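Local atomic coordinates of glycosyl transferase family 8 (Streptococcus pneumoniae, PDB entry 5GVV), a protein that transfers galactose from UDP-galactose to the terminal glucose of the already glycosylated serine-rich repeat protein PsrP, the third step of its O-glycosylation. Residues Phe276-Val289 / Val302-Leu316. Residues are numbered along the deposited sequence; the frame is centred on the assembly and turned at random.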
loop_
_atom_site.group_PDB
_atom_site.type_symbol
_atom_site.label_atom_id
_atom_site.label_comp_id
_atom_site.label_asym_id
_atom_site.label_seq_id
_atom_site.Cartn_x
_atom_site.Cartn_y
_atom_site.Cartn_z
ATOM N N PHE A 276 19.954 -1.505 -18.749
ATOM C CA PHE A 276 20.077 -2.678 -19.602
ATOM C C PHE A 276 20.797 -2.351 -20.909
ATOM O O PHE A 276 20.621 -1.266 -21.464
ATOM C CB PHE A 276 18.698 -3.294 -19.855
ATOM C CG PHE A 276 18.073 -3.889 -18.622
ATOM C CD1 PHE A 276 18.626 -5.021 -18.034
ATOM C CD2 PHE A 276 16.939 -3.323 -18.051
ATOM C CE1 PHE A 276 18.065 -5.578 -16.899
ATOM C CE2 PHE A 276 16.368 -3.872 -16.916
ATOM C CZ PHE A 276 16.935 -5.004 -16.337
ATOM N N LYS A 277 21.617 -3.287 -21.384
ATOM C CA LYS A 277 22.405 -3.078 -22.592
ATOM C C LYS A 277 21.795 -3.811 -23.779
ATOM O O LYS A 277 22.229 -3.633 -24.921
ATOM C CB LYS A 277 23.856 -3.527 -22.376
ATOM C CG LYS A 277 24.569 -2.773 -21.264
ATOM C CD LYS A 277 24.400 -1.262 -21.429
ATOM C CE LYS A 277 25.084 -0.750 -22.694
ATOM N NZ LYS A 277 24.158 0.059 -23.538
ATOM N N LEU A 278 20.777 -4.624 -23.506
ATOM C CA LEU A 278 20.147 -5.433 -24.545
ATOM C C LEU A 278 18.788 -5.928 -24.075
ATOM O O LEU A 278 18.581 -6.145 -22.877
ATOM C CB LEU A 278 21.033 -6.634 -24.900
ATOM C CG LEU A 278 20.774 -7.328 -26.243
ATOM C CD1 LEU A 278 21.373 -6.535 -27.396
ATOM C CD2 LEU A 278 21.320 -8.742 -26.243
ATOM N N GLN A 279 17.868 -6.101 -25.020
ATOM C CA GLN A 279 16.534 -6.619 -24.725
ATOM C C GLN A 279 16.272 -7.898 -25.523
ATOM O O GLN A 279 16.295 -7.885 -26.758
ATOM C CB GLN A 279 15.468 -5.565 -25.053
ATOM C CG GLN A 279 15.670 -4.220 -24.335
ATOM C CD GLN A 279 15.135 -4.204 -22.910
ATOM O OE1 GLN A 279 14.259 -4.991 -22.550
ATOM N NE2 GLN A 279 15.659 -3.297 -22.092
ATOM N N CYS A 280 16.026 -9.000 -24.820
ATOM C CA CYS A 280 15.819 -10.291 -25.475
ATOM C C CYS A 280 14.391 -10.784 -25.284
ATOM O O CYS A 280 13.753 -10.483 -24.270
ATOM C CB CYS A 280 16.800 -11.334 -24.935
ATOM S SG CYS A 280 18.515 -11.047 -25.412
ATOM N N VAL A 281 13.890 -11.539 -26.258
ATOM C CA VAL A 281 12.518 -12.023 -26.191
ATOM C C VAL A 281 12.401 -13.481 -26.630
ATOM O O VAL A 281 13.115 -13.943 -27.536
ATOM C CB VAL A 281 11.569 -11.114 -27.018
ATOM C CG1 VAL A 281 11.963 -11.133 -28.479
ATOM C CG2 VAL A 281 10.119 -11.529 -26.845
ATOM N N ASN A 282 11.522 -14.216 -25.959
ATOM C CA ASN A 282 11.150 -15.556 -26.395
ATOM C C ASN A 282 9.667 -15.773 -26.155
ATOM O O ASN A 282 9.114 -15.261 -25.182
ATOM C CB ASN A 282 11.957 -16.628 -25.662
ATOM C CG ASN A 282 11.422 -18.032 -25.911
ATOM O OD1 ASN A 282 10.731 -18.603 -25.066
ATOM N ND2 ASN A 282 11.722 -18.584 -27.083
ATOM N N LEU A 283 9.028 -16.518 -27.049
ATOM C CA LEU A 283 7.631 -16.891 -26.895
ATOM C C LEU A 283 7.579 -18.395 -26.684
ATOM O O LEU A 283 8.035 -19.162 -27.537
ATOM C CB LEU A 283 6.842 -16.511 -28.155
ATOM C CG LEU A 283 5.420 -17.052 -28.317
ATOM C CD1 LEU A 283 4.437 -16.316 -27.422
ATOM C CD2 LEU A 283 4.981 -16.959 -29.774
ATOM N N THR A 284 7.036 -18.823 -25.550
ATOM C CA THR A 284 6.943 -20.246 -25.246
ATOM C C THR A 284 5.503 -20.635 -24.949
ATOM O O THR A 284 4.701 -19.798 -24.534
ATOM C CB THR A 284 7.806 -20.611 -24.021
ATOM O OG1 THR A 284 7.683 -22.011 -23.736
ATOM C CG2 THR A 284 7.361 -19.817 -22.796
ATOM N N ASN A 285 5.166 -21.900 -25.164
ATOM C CA ASN A 285 3.908 -22.421 -24.649
ATOM C C ASN A 285 4.197 -23.488 -23.599
ATOM O O ASN A 285 3.291 -23.988 -22.924
ATOM C CB ASN A 285 3.032 -22.976 -25.774
ATOM C CG ASN A 285 1.561 -23.006 -25.402
ATOM O OD1 ASN A 285 0.978 -24.072 -25.196
ATOM N ND2 ASN A 285 0.956 -21.825 -25.297
ATOM N N SER A 286 5.480 -23.812 -23.455
ATOM C CA SER A 286 5.922 -24.864 -22.544
ATOM C C SER A 286 6.651 -24.294 -21.330
ATOM O O SER A 286 7.058 -23.133 -21.330
ATOM C CB SER A 286 6.833 -25.845 -23.283
ATOM O OG SER A 286 7.976 -25.189 -23.814
ATOM N N TRP A 287 6.816 -25.120 -20.301
ATOM C CA TRP A 287 7.503 -24.701 -19.087
ATOM C C TRP A 287 9.003 -24.572 -19.304
ATOM O O TRP A 287 9.651 -23.720 -18.690
ATOM C CB TRP A 287 7.227 -25.678 -17.941
ATOM C CG TRP A 287 7.768 -27.043 -18.187
ATOM C CD1 TRP A 287 7.152 -28.056 -18.855
ATOM C CD2 TRP A 287 9.040 -27.550 -17.769
ATOM N NE1 TRP A 287 7.965 -29.165 -18.886
ATOM C CE2 TRP A 287 9.132 -28.879 -18.224
ATOM C CE3 TRP A 287 10.117 -27.005 -17.062
ATOM C CZ2 TRP A 287 10.254 -29.676 -17.990
ATOM C CZ3 TRP A 287 11.229 -27.799 -16.829
ATOM C CH2 TRP A 287 11.289 -29.118 -17.289
ATOM N N CYS A 288 9.561 -25.413 -20.169
ATOM C CA CYS A 288 11.010 -25.424 -20.331
ATOM C C CYS A 288 11.518 -24.484 -21.413
ATOM O O CYS A 288 11.404 -24.757 -22.614
ATOM C CB CYS A 288 11.550 -26.832 -20.566
ATOM S SG CYS A 288 13.358 -26.916 -20.389
ATOM N N VAL A 289 12.068 -23.365 -20.960
ATOM C CA VAL A 289 12.832 -22.467 -21.807
ATOM C C VAL A 289 14.285 -22.831 -21.517
ATOM O O VAL A 289 14.736 -22.718 -20.375
ATOM C CB VAL A 289 12.534 -20.998 -21.452
ATOM C CG1 VAL A 289 13.297 -20.053 -22.357
ATOM C CG2 VAL A 289 11.038 -20.730 -21.557
ATOM N N VAL A 302 21.211 -7.920 -19.389
ATOM C CA VAL A 302 20.225 -8.210 -20.423
ATOM C C VAL A 302 18.851 -8.323 -19.774
ATOM O O VAL A 302 18.699 -8.982 -18.741
ATOM C CB VAL A 302 20.538 -9.530 -21.147
ATOM C CG1 VAL A 302 19.467 -9.838 -22.168
ATOM C CG2 VAL A 302 21.885 -9.452 -21.825
ATOM N N HIS A 303 17.858 -7.668 -20.367
ATOM C CA HIS A 303 16.478 -7.798 -19.915
ATOM C C HIS A 303 15.773 -8.834 -20.782
ATOM O O HIS A 303 15.558 -8.614 -21.984
ATOM C CB HIS A 303 15.768 -6.442 -19.998
ATOM C CG HIS A 303 14.407 -6.420 -19.371
ATOM N ND1 HIS A 303 13.655 -5.268 -19.265
ATOM C CD2 HIS A 303 13.659 -7.405 -18.817
ATOM C CE1 HIS A 303 12.507 -5.546 -18.675
ATOM N NE2 HIS A 303 12.481 -6.837 -18.399
ATOM N N PHE A 304 15.428 -9.967 -20.179
ATOM C CA PHE A 304 14.759 -11.038 -20.907
ATOM C C PHE A 304 13.253 -10.891 -20.787
ATOM O O PHE A 304 12.729 -10.642 -19.696
ATOM C CB PHE A 304 15.153 -12.403 -20.344
ATOM C CG PHE A 304 16.622 -12.685 -20.382
ATOM C CD1 PHE A 304 17.174 -13.411 -21.431
ATOM C CD2 PHE A 304 17.450 -12.259 -19.351
ATOM C CE1 PHE A 304 18.539 -13.696 -21.460
ATOM C CE2 PHE A 304 18.813 -12.533 -19.371
ATOM C CZ PHE A 304 19.357 -13.252 -20.430
ATOM N N HIS A 305 12.556 -11.052 -21.905
ATOM C CA HIS A 305 11.103 -11.033 -21.892
ATOM C C HIS A 305 10.605 -12.400 -22.332
ATOM O O HIS A 305 10.846 -12.815 -23.471
ATOM C CB HIS A 305 10.574 -9.938 -22.826
ATOM C CG HIS A 305 11.137 -8.581 -22.542
ATOM N ND1 HIS A 305 10.440 -7.613 -21.845
ATOM C CD2 HIS A 305 12.334 -8.028 -22.853
ATOM C CE1 HIS A 305 11.187 -6.527 -21.737
ATOM N NE2 HIS A 305 12.340 -6.753 -22.343
ATOM N N ILE A 306 9.934 -13.106 -21.429
ATOM C CA ILE A 306 9.407 -14.432 -21.742
ATOM C C ILE A 306 7.888 -14.358 -21.809
ATOM O O ILE A 306 7.229 -14.069 -20.806
ATOM C CB ILE A 306 9.840 -15.487 -20.706
ATOM C CG1 ILE A 306 11.354 -15.433 -20.487
ATOM C CG2 ILE A 306 9.423 -16.882 -21.163
ATOM C CD1 ILE A 306 12.163 -15.601 -21.772
ATOM N N VAL A 307 7.341 -14.607 -22.998
ATOM C CA VAL A 307 5.918 -14.420 -23.250
ATOM C C VAL A 307 5.249 -15.772 -23.461
ATOM O O VAL A 307 5.855 -16.686 -24.015
ATOM C CB VAL A 307 5.714 -13.532 -24.494
ATOM C CG1 VAL A 307 4.245 -13.209 -24.712
ATOM C CG2 VAL A 307 6.518 -12.244 -24.351
ATOM N N ALA A 308 4.011 -15.910 -22.991
ATOM C CA ALA A 308 3.204 -17.090 -23.275
ATOM C C ALA A 308 1.778 -16.635 -23.525
ATOM O O ALA A 308 1.395 -15.543 -23.100
ATOM C CB ALA A 308 3.254 -18.079 -22.122
ATOM N N TYR A 309 0.997 -17.463 -24.211
ATOM C CA TYR A 309 -0.390 -17.134 -24.520
ATOM C C TYR A 309 -1.324 -17.800 -23.513
ATOM O O TYR A 309 -2.544 -17.772 -23.671
ATOM C CB TYR A 309 -0.752 -17.613 -25.933
ATOM C CG TYR A 309 -0.077 -16.863 -27.069
ATOM C CD1 TYR A 309 0.503 -15.616 -26.868
ATOM C CD2 TYR A 309 -0.025 -17.410 -28.350
ATOM C CE1 TYR A 309 1.116 -14.933 -27.913
ATOM C CE2 TYR A 309 0.585 -16.735 -29.398
ATOM C CZ TYR A 309 1.153 -15.499 -29.173
ATOM O OH TYR A 309 1.755 -14.826 -30.217
ATOM N N THR A 310 -0.750 -18.393 -22.474
ATOM C CA THR A 310 -1.523 -19.205 -21.541
ATOM C C THR A 310 -0.922 -19.120 -20.145
ATOM O O THR A 310 0.047 -18.384 -19.931
ATOM C CB THR A 310 -1.544 -20.682 -22.007
ATOM O OG1 THR A 310 -2.227 -21.493 -21.041
ATOM C CG2 THR A 310 -0.131 -21.193 -22.174
ATOM N N ASN A 311 -1.496 -19.862 -19.196
ATOM C CA ASN A 311 -0.939 -19.941 -17.846
ATOM C C ASN A 311 0.479 -20.500 -17.877
ATOM O O ASN A 311 0.805 -21.311 -18.741
ATOM C CB ASN A 311 -1.808 -20.828 -16.951
ATOM C CG ASN A 311 -3.091 -20.151 -16.525
ATOM O OD1 ASN A 311 -3.099 -18.968 -16.191
ATOM N ND2 ASN A 311 -4.186 -20.900 -16.535
HETATM N N MSE A 312 1.317 -20.078 -16.935
HETATM C CA MSE A 312 2.704 -20.537 -16.913
HETATM C C MSE A 312 2.979 -21.436 -15.716
HETATM O O MSE A 312 2.375 -21.284 -14.653
HETATM C CB MSE A 312 3.672 -19.351 -16.902
HETATM C CG MSE A 312 3.824 -18.615 -18.232
HETATM SE SE MSE A 312 5.007 -17.104 -17.932
HETATM C CE MSE A 312 5.335 -16.534 -19.766
ATOM N N ALA A 313 3.904 -22.374 -15.899
ATOM C CA ALA A 313 4.313 -23.272 -14.826
ATOM C C ALA A 313 5.166 -22.542 -13.794
ATOM O O ALA A 313 5.710 -21.473 -14.076
ATOM C CB ALA A 313 5.073 -24.453 -15.394
ATOM N N ASN A 314 5.283 -23.129 -12.605
ATOM C CA ASN A 314 6.059 -22.528 -11.526
ATOM C C ASN A 314 7.507 -22.259 -11.923
ATOM O O ASN A 314 8.104 -21.286 -11.465
ATOM C CB ASN A 314 6.021 -23.410 -10.275
ATOM C CG ASN A 314 4.690 -23.349 -9.552
ATOM O OD1 ASN A 314 3.883 -22.449 -9.783
ATOM N ND2 ASN A 314 4.457 -24.309 -8.662
ATOM N N GLU A 315 8.064 -23.122 -12.770
ATOM C CA GLU A 315 9.434 -22.961 -13.251
ATOM C C GLU A 315 9.650 -21.598 -13.905
ATOM O O GLU A 315 10.714 -20.990 -13.745
ATOM C CB GLU A 315 9.802 -24.075 -14.241
ATOM C CG GLU A 315 10.108 -25.425 -13.595
ATOM C CD GLU A 315 8.859 -26.209 -13.226
ATOM O OE1 GLU A 315 7.747 -25.783 -13.603
ATOM O OE2 GLU A 315 8.993 -27.261 -12.564
ATOM N N LEU A 316 8.642 -21.121 -14.635
ATOM C CA LEU A 316 8.724 -19.832 -15.312
ATOM C C LEU A 316 8.309 -18.686 -14.389
ATOM O O LEU A 316 8.897 -17.605 -14.435
ATOM C CB LEU A 316 7.865 -19.828 -16.585
ATOM C CG LEU A 316 8.297 -20.768 -17.711
ATOM C CD1 LEU A 316 7.425 -20.577 -18.933
ATOM C CD2 LEU A 316 9.750 -20.546 -18.074
HETATM O O HOH W 1 13.919 -2.449 -19.662
HETATM O O HOH W 2 1.941 -19.636 -25.126
HETATM O O HOH W 3 3.457 -21.619 -20.775
#
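Gln279 and His305 meet across two neighbouring parallel strands, 278-283 and 302-307, joined through helix 292-298 as a right-handed beta-alpha-beta crossover in the all-parallel sheet remote from the UDP and manganese site. His305 NE2 donates to Gln279 OE1 at 2.6 Å, almost straight at 177° and within the imidazole plane. The glutamine reaches it by bending at chi2 (-82°), which brings OE1 up to His303 CB on the way, the amide steeply inclined (66°) to the His303 ring. On that same face His303 CB sits above the centre of the Phe276 ring, a CH-pi contact of 3.6 Å to the centroid, while water 1 bridges Gln279 NE2 and His303 ND1. Beneath the side chains runs the parallel ladder, from His303 N to Leu278 O through to Thr284 N and Val307 O. On the other face Cys280 SG packs on Val302 CG1 at 3.6 Å, and Phe304 turns toward helix 292-298. Near the end of the strand pair, Leu283 CD1 lies over one face of the Tyr309 ring, 4.0 Å from its centroid. Farther on, Leu316 CD2 touches both Val289 CG2, at 3.7 Å, and Trp287 O, at 3.2 Å. The next strand out fixes both imidazoles: Thr326 OG1 holds His303 NE2, and Tyr328 OH is hydrogen-bonded to His305 ND1.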